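Local coordinates for bradyzoite pseudokinase 1 (PDB 6M7Z), which is an atypical, divergent kinase that lacks the glycine-rich loop and regulates the membrane ultrastructure of the Toxoplasma parasitophorous vacuole, at residues Arg63-Thr68 / Gly114-Ala119; Leu108-Leu113 / Ser174-Pro179; Ser232-Leu237 / Pro285-Ile290. All blocks are in the same frame, centred on the assembly; numbering follows the deposited sequence.

Interaction 1: Arg63-Thr68 / Gly114-Ala119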
# COMPACT_ATOMS: atom_id res chain seq x y z
N ARG A 63 2.74 23.10 -7.47
CA ARG A 63 3.97 23.78 -7.02
C ARG A 63 4.48 23.12 -5.73
O ARG A 63 5.65 22.80 -5.63
CB ARG A 63 3.74 25.29 -6.86
CG ARG A 63 4.98 26.10 -6.49
CD ARG A 63 4.65 27.35 -5.70
NE ARG A 63 4.37 28.43 -6.63
CZ ARG A 63 4.66 29.71 -6.41
NH1 ARG A 63 4.81 30.15 -5.17
NH2 ARG A 63 4.81 30.56 -7.42
N LEU A 64 3.58 22.91 -4.75
CA LEU A 64 3.98 22.35 -3.45
C LEU A 64 4.64 20.97 -3.62
O LEU A 64 5.60 20.67 -2.93
CB LEU A 64 2.76 22.26 -2.54
CG LEU A 64 3.06 21.82 -1.11
CD1 LEU A 64 3.70 22.95 -0.32
CD2 LEU A 64 1.81 21.33 -0.40
N LEU A 65 4.10 20.14 -4.52
CA LEU A 65 4.54 18.74 -4.68
C LEU A 65 5.59 18.61 -5.80
O LEU A 65 6.13 17.54 -6.01
CB LEU A 65 3.31 17.87 -4.96
CG LEU A 65 2.21 17.88 -3.87
CD1 LEU A 65 1.05 16.98 -4.23
CD2 LEU A 65 2.73 17.51 -2.48
N SER A 66 5.85 19.68 -6.54
CA SER A 66 6.72 19.65 -7.73
C SER A 66 6.27 18.54 -8.69
O SER A 66 7.08 17.73 -9.11
CB SER A 66 8.17 19.44 -7.38
OG SER A 66 8.66 20.49 -6.57
N LEU A 67 4.97 18.52 -9.02
CA LEU A 67 4.44 17.50 -9.92
C LEU A 67 4.95 17.74 -11.35
O LEU A 67 4.91 18.85 -11.84
CB LEU A 67 2.91 17.51 -9.90
CG LEU A 67 2.24 17.17 -8.56
CD1 LEU A 67 0.73 17.12 -8.71
CD2 LEU A 67 2.75 15.85 -7.98
N THR A 68 5.44 16.68 -12.00
CA THR A 68 5.71 16.66 -13.43
C THR A 68 4.38 16.75 -14.17
O THR A 68 3.34 16.50 -13.58
CB THR A 68 6.46 15.38 -13.84
OG1 THR A 68 5.60 14.26 -13.61
CG2 THR A 68 7.76 15.19 -13.09
N GLY A 114 4.88 13.52 -0.58
CA GLY A 114 5.09 14.57 0.41
C GLY A 114 4.20 14.41 1.63
O GLY A 114 3.06 13.96 1.51
N GLU A 115 4.73 14.80 2.79
CA GLU A 115 4.02 14.76 4.07
C GLU A 115 3.98 16.18 4.64
O GLU A 115 4.99 16.86 4.66
CB GLU A 115 4.70 13.80 5.05
CG GLU A 115 5.14 12.49 4.42
CD GLU A 115 6.40 12.54 3.55
OE1 GLU A 115 7.26 13.43 3.76
OE2 GLU A 115 6.53 11.67 2.66
N TYR A 116 2.81 16.61 5.12
CA TYR A 116 2.62 17.97 5.62
C TYR A 116 1.73 17.95 6.87
O TYR A 116 1.07 16.98 7.16
CB TYR A 116 2.02 18.87 4.53
CG TYR A 116 2.87 18.94 3.29
CD1 TYR A 116 2.75 17.98 2.30
CD2 TYR A 116 3.83 19.93 3.13
CE1 TYR A 116 3.54 18.00 1.16
CE2 TYR A 116 4.61 20.00 1.98
CZ TYR A 116 4.47 19.03 0.99
OH TYR A 116 5.24 19.08 -0.14
N ARG A 117 1.76 19.07 7.59
CA ARG A 117 0.96 19.33 8.75
C ARG A 117 0.22 20.65 8.50
O ARG A 117 0.81 21.60 8.05
CB ARG A 117 1.85 19.42 9.99
CG ARG A 117 1.21 20.10 11.18
CD ARG A 117 2.05 20.13 12.44
NE ARG A 117 3.29 20.83 12.17
CZ ARG A 117 3.41 22.15 12.10
NH1 ARG A 117 2.36 22.92 12.24
NH2 ARG A 117 4.60 22.69 11.89
N GLY A 118 -1.09 20.66 8.74
CA GLY A 118 -1.87 21.88 8.85
C GLY A 118 -2.09 22.21 10.31
O GLY A 118 -1.39 21.70 11.15
N ALA A 119 -3.08 23.05 10.59
CA ALA A 119 -3.43 23.40 11.98
C ALA A 119 -3.97 22.18 12.75
O ALA A 119 -3.62 22.01 13.89
CB ALA A 119 -4.42 24.54 11.99
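Leu64 and Leu65, in the last turn of helix 59-65, pack against the ring of Tyr116 on strand 114-117; Tyr116 alone supplies nearly half of the buried surface. The main interaction is CH-pi. Leu64 CD2 stands over one face, 3.9 Å from the ring centroid of Tyr116 and 17° off the ring normal, displaced a little toward the rim. Leu64 and Tyr116 approach from opposite directions. With CG anti to the backbone N (chi1 -174°), Leu64 spreads both its methyls against the ring: while CD2 takes the face, CD1 lies 3.8 Å from Tyr116 CE2.

Further apolar contacts lie near the hydroxyl end. Leu64 CG is 3.8 Å from Tyr116 CZ, and Leu65 CD2 comes in obliquely to 3.8 Å from Tyr116 CE1. Outside the two segments, Phe125 of strand 121-127 touches both Leu65 and Tyr116, and Ile27 touches Leu64 and Tyr116, so the ring is gripped by helix, sheet and loop together.

The clear polar interactions lie within one segment or lead outside the two. Helix 59-65 ends in a Schellman motif, in which Ser66 adopts positive phi (52°) and its N donates to Arg63 O at 3.3 Å. The chain thereby turns away just beyond the two leucines, and Thr68 then N-caps helix 69-74. On the strand, Glu115 points away from the leucines and forms a salt bridge with Arg99 of helix 88-101.

The arrangement belongs to the N-terminal lobe of a kinase fold, where an edge strand of the antiparallel sheet receives a short helix. Helices 59-65 and 69-74 occupy the chain between strands 50-54 and 76-82, consistent with the absence of a canonical glycine-rich loop here.

Interaction 2: Leu108-Leu113 / Ser174-Pro179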
# COMPACT_ATOMS: atom_id res chain seq x y z
N LEU A 108 7.95 -1.61 -5.19
CA LEU A 108 6.69 -2.33 -4.96
C LEU A 108 5.95 -1.81 -3.72
O LEU A 108 5.03 -2.49 -3.26
CB LEU A 108 7.01 -3.83 -4.83
CG LEU A 108 7.52 -4.50 -6.11
CD1 LEU A 108 7.60 -6.01 -5.92
CD2 LEU A 108 6.62 -4.18 -7.31
N LEU A 109 6.33 -0.65 -3.17
CA LEU A 109 5.62 -0.04 -2.05
C LEU A 109 4.99 1.28 -2.53
O LEU A 109 5.60 2.00 -3.33
CB LEU A 109 6.59 0.21 -0.89
CG LEU A 109 7.33 -1.03 -0.36
CD1 LEU A 109 8.15 -0.70 0.88
CD2 LEU A 109 6.38 -2.17 -0.03
N LEU A 110 3.78 1.58 -2.03
CA LEU A 110 3.05 2.80 -2.39
C LEU A 110 3.94 4.00 -2.07
O LEU A 110 4.32 4.21 -0.93
CB LEU A 110 1.74 2.84 -1.61
CG LEU A 110 0.83 4.06 -1.85
CD1 LEU A 110 0.31 4.05 -3.28
CD2 LEU A 110 -0.34 4.07 -0.86
N PRO A 111 4.35 4.81 -3.07
CA PRO A 111 5.18 5.98 -2.82
C PRO A 111 4.42 7.17 -2.23
O PRO A 111 3.24 7.36 -2.51
CB PRO A 111 5.73 6.35 -4.21
CG PRO A 111 4.75 5.75 -5.21
CD PRO A 111 4.05 4.62 -4.49
N SER A 112 5.12 7.95 -1.39
CA SER A 112 4.67 9.24 -0.89
C SER A 112 5.18 10.36 -1.80
O SER A 112 6.33 10.32 -2.20
CB SER A 112 5.14 9.46 0.52
OG SER A 112 4.89 10.80 0.93
N LEU A 113 4.34 11.36 -2.09
CA LEU A 113 4.74 12.56 -2.84
C LEU A 113 5.02 13.74 -1.89
O LEU A 113 5.34 14.82 -2.35
CB LEU A 113 3.61 12.95 -3.80
CG LEU A 113 3.23 11.90 -4.83
CD1 LEU A 113 2.09 12.42 -5.72
CD2 LEU A 113 4.44 11.48 -5.68
N SER A 174 -4.99 -3.93 0.32
CA SER A 174 -3.71 -3.36 0.69
C SER A 174 -2.92 -3.01 -0.57
O SER A 174 -2.07 -2.16 -0.53
CB SER A 174 -2.92 -4.30 1.57
OG SER A 174 -3.58 -4.57 2.79
N PHE A 175 -3.21 -3.71 -1.66
CA PHE A 175 -2.53 -3.58 -2.92
C PHE A 175 -3.33 -2.65 -3.83
O PHE A 175 -4.56 -2.71 -3.86
CB PHE A 175 -2.33 -4.96 -3.56
CG PHE A 175 -1.44 -5.89 -2.76
CD1 PHE A 175 -0.07 -5.88 -2.93
CD2 PHE A 175 -1.98 -6.75 -1.82
CE1 PHE A 175 0.74 -6.73 -2.19
CE2 PHE A 175 -1.17 -7.59 -1.07
CZ PHE A 175 0.19 -7.58 -1.25
N SER A 176 -2.62 -1.78 -4.55
CA SER A 176 -3.26 -0.87 -5.50
C SER A 176 -2.45 -0.81 -6.80
O SER A 176 -1.29 -1.19 -6.87
CB SER A 176 -3.47 0.48 -4.89
OG SER A 176 -2.25 1.16 -4.68
N VAL A 177 -3.12 -0.35 -7.86
CA VAL A 177 -2.55 -0.32 -9.18
C VAL A 177 -2.27 1.15 -9.51
O VAL A 177 -3.19 1.95 -9.54
CB VAL A 177 -3.50 -0.94 -10.22
CG1 VAL A 177 -2.89 -0.92 -11.61
CG2 VAL A 177 -3.92 -2.36 -9.83
N LEU A 178 -0.99 1.49 -9.74
CA LEU A 178 -0.62 2.86 -10.06
C LEU A 178 -1.00 3.13 -11.52
O LEU A 178 -1.27 2.21 -12.29
CB LEU A 178 0.88 3.06 -9.82
CG LEU A 178 1.34 2.91 -8.36
CD1 LEU A 178 2.82 3.20 -8.23
CD2 LEU A 178 0.53 3.81 -7.44
N PRO A 179 -1.10 4.42 -11.93
CA PRO A 179 -1.41 4.74 -13.33
C PRO A 179 -0.50 4.04 -14.35
O PRO A 179 -1.00 3.61 -15.39
CB PRO A 179 -1.28 6.26 -13.37
CG PRO A 179 -1.64 6.68 -11.97
CD PRO A 179 -1.02 5.62 -11.09
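Leu110 of the loop 108-113 and Leu178, just past strand 175-177, meet through their terminal methyls, Leu110 CD1 lying 4.2 Å from Leu178 CD2 as the two side chains pass at a slant. The more enclosed part of the contact is here, because the same Leu110 CD1 also packs against buried Ser176, 4.1 Å from Ser176 OG. Leu110 holds CG anti to its backbone N (chi1 180°), which carries the methyl down between Ser176 and Leu178 although its CB leaves the backbone in another direction. Val184 of the neighbouring strand 183-185 touches both Ser176 and Leu178, and His126 of strand 121-127 touches Leu110.

The looser part is the pair at the other branch of Leu178. There the CD corner of the Pro111 ring faces Leu178 CD1, 4.2 Å away, and neither partner is buried: both are partly exposed. Pro111 is further flanked by Pro127 and Arg105.

Polar anchoring comes from beyond the contact. Leu110 O accepts from the hydroxyl of Tyr98 on helix 88-101, Pro111 O pairs with His126 ND1, and the backbone of Leu110 is bonded to that of Leu185. The loop following helix 88-101, which leads into strand 114-117, is thus fixed to both lobes of the kinase fold beside the strand that follows the catalytic-loop region.

With no hydrogen bond between the segments, the contact consists of two apolar carbon pairs and one methyl-to-hydroxyl approach, none of them close; its chemistry is van der Waals and nondirectional, so the placement of the loop probably owes more to the outside hydrogen bonds.

Interaction 3: Ser232-Leu237 / Pro285-Ile290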
# COMPACT_ATOMS: atom_id res chain seq x y z
N SER A 232 2.64 -14.55 10.53
CA SER A 232 1.27 -13.99 10.56
C SER A 232 1.01 -13.17 9.29
O SER A 232 -0.10 -13.20 8.77
CB SER A 232 0.98 -13.21 11.84
OG SER A 232 1.98 -12.23 12.12
N ASP A 233 2.02 -12.49 8.75
CA ASP A 233 1.92 -11.83 7.43
C ASP A 233 1.69 -12.89 6.33
O ASP A 233 0.90 -12.65 5.41
CB ASP A 233 3.13 -10.94 7.12
CG ASP A 233 3.03 -9.51 7.66
OD1 ASP A 233 1.97 -9.16 8.26
OD2 ASP A 233 4.02 -8.75 7.46
N VAL A 234 2.35 -14.06 6.45
CA VAL A 234 2.15 -15.16 5.48
C VAL A 234 0.69 -15.62 5.52
O VAL A 234 0.09 -15.83 4.48
CB VAL A 234 3.11 -16.34 5.73
CG1 VAL A 234 2.66 -17.60 4.98
CG2 VAL A 234 4.55 -16.00 5.39
N TYR A 235 0.15 -15.81 6.72
CA TYR A 235 -1.24 -16.20 6.91
C TYR A 235 -2.16 -15.19 6.18
O TYR A 235 -2.99 -15.58 5.36
CB TYR A 235 -1.59 -16.31 8.40
CG TYR A 235 -3.03 -16.68 8.64
CD1 TYR A 235 -3.44 -18.00 8.70
CD2 TYR A 235 -4.01 -15.70 8.76
CE1 TYR A 235 -4.77 -18.34 8.90
CE2 TYR A 235 -5.34 -16.02 8.94
CZ TYR A 235 -5.73 -17.35 8.99
OH TYR A 235 -7.05 -17.65 9.15
N SER A 236 -1.98 -13.90 6.48
CA SER A 236 -2.84 -12.82 5.94
C SER A 236 -2.78 -12.79 4.41
O SER A 236 -3.78 -12.57 3.76
CB SER A 236 -2.46 -11.46 6.50
OG SER A 236 -2.66 -11.42 7.90
N LEU A 237 -1.58 -12.97 3.85
CA LEU A 237 -1.41 -12.93 2.41
C LEU A 237 -2.07 -14.18 1.80
O LEU A 237 -2.61 -14.13 0.69
CB LEU A 237 0.08 -12.87 2.07
CG LEU A 237 0.38 -12.83 0.57
CD1 LEU A 237 -0.18 -11.55 -0.05
CD2 LEU A 237 1.86 -12.93 0.32
N PRO A 285 4.77 -22.05 5.10
CA PRO A 285 6.04 -21.78 4.42
C PRO A 285 6.58 -20.37 4.68
O PRO A 285 5.81 -19.45 4.95
CB PRO A 285 5.68 -21.93 2.93
CG PRO A 285 4.21 -21.60 2.88
CD PRO A 285 3.65 -22.19 4.16
N THR A 286 7.90 -20.22 4.58
CA THR A 286 8.56 -18.91 4.57
C THR A 286 8.34 -18.26 3.20
O THR A 286 7.93 -18.93 2.23
CB THR A 286 10.06 -19.04 4.83
OG1 THR A 286 10.62 -19.68 3.68
CG2 THR A 286 10.40 -19.82 6.08
N ILE A 287 8.68 -16.97 3.11
CA ILE A 287 8.62 -16.22 1.86
C ILE A 287 9.49 -16.93 0.81
O ILE A 287 9.07 -17.07 -0.34
CB ILE A 287 9.06 -14.75 2.06
CG1 ILE A 287 8.19 -14.01 3.07
CG2 ILE A 287 9.15 -14.03 0.72
CD1 ILE A 287 6.77 -13.78 2.60
N GLU A 288 10.68 -17.37 1.23
CA GLU A 288 11.67 -18.03 0.35
C GLU A 288 11.06 -19.31 -0.25
O GLU A 288 11.15 -19.54 -1.45
CB GLU A 288 12.98 -18.35 1.09
CG GLU A 288 13.53 -17.26 2.00
CD GLU A 288 13.79 -15.89 1.38
OE1 GLU A 288 14.14 -15.84 0.18
OE2 GLU A 288 13.65 -14.88 2.10
N GLU A 289 10.41 -20.12 0.60
CA GLU A 289 9.76 -21.35 0.15
C GLU A 289 8.58 -21.02 -0.78
O GLU A 289 8.41 -21.69 -1.80
CB GLU A 289 9.30 -22.19 1.34
CG GLU A 289 10.46 -22.75 2.15
CD GLU A 289 10.06 -23.35 3.49
OE1 GLU A 289 10.96 -23.56 4.33
OE2 GLU A 289 8.86 -23.60 3.68
N ILE A 290 7.80 -19.99 -0.44
CA ILE A 290 6.67 -19.56 -1.28
C ILE A 290 7.17 -19.21 -2.69
O ILE A 290 6.52 -19.56 -3.67
CB ILE A 290 5.91 -18.37 -0.64
CG1 ILE A 290 5.11 -18.81 0.59
CG2 ILE A 290 5.03 -17.66 -1.66
CD1 ILE A 290 4.74 -17.67 1.51
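The flat group that Val234 meets on residues 285-290 is the peptide carbonyl of Pro285, and no aromatic ring takes part. Val234 touches neither face of that peptide but its oxygen: the C=O bond aims almost directly at Val234 CB, and both methyls straddle it, CG1 and CG2 each 3.7 Å from Pro285 O.

Beyond the oxygen the fork of Val234 divides between two isoleucines of helix 287-291. CG1, anti to the backbone N (chi1 165°), meets Ile290 CD1 tip to tip at 4.0 Å; CG2 approaches Ile287 CD1 at 4.2 Å. One side chain of helix 230-248 thus meets the residue before the N-cap and two residues of helix 287-291. Met276 of helix 263-276 touches Val234 and Ile290, and helix 146-161 supplies Lys158 beside Ile287 and Val154 beside Ile290, so the largely apolar contact lies among four helices.

The start of helix 287-291 is fixed by Thr286, the N-cap, whose OG1 accepts from Glu289 N at 3.1 Å in a nearly straight bond (168°). This sets the turn from which Ile290 points toward Val234 and Ile287 brings its CD1 near.

Next to Val234 in sequence, Asp233 is turned to another task: its OD2 accepts from the backbone N of His167 and from His161 NE2, and its OD1 from the N of Arg168. An aspartate near the start of this helix, clasping the backbone of the His-Arg segment, is the hallmark of helix F in protein kinases; the contact with 285-290 is the adjoining helical core of the C-terminal lobe.

How the interactions relate
The three contacts run across the kinase fold from one lobe to the other. Interaction 1 sits at the surface of the N-terminal lobe, interaction 2 near the centre of the chain, and interaction 3 in the helical C-terminal lobe; the centres of interactions 1 and 2 are about 17 Å apart, those of 2 and 3 about 21 Å and those of 1 and 3 about 36 Å. Interactions 1 and 2 cross along the chain, in the order 63-68, 108-113, 114-119, 174-179; interaction 3 follows both. Leu65 CD2 lies 3.7 Å from Leu113 O, and Phe175 CZ 4.2 Å from Leu237 CD1. Interaction 2 bridges the lobes by joining the loop before strand 114-117 to strand 175-177 of the C-terminal lobe.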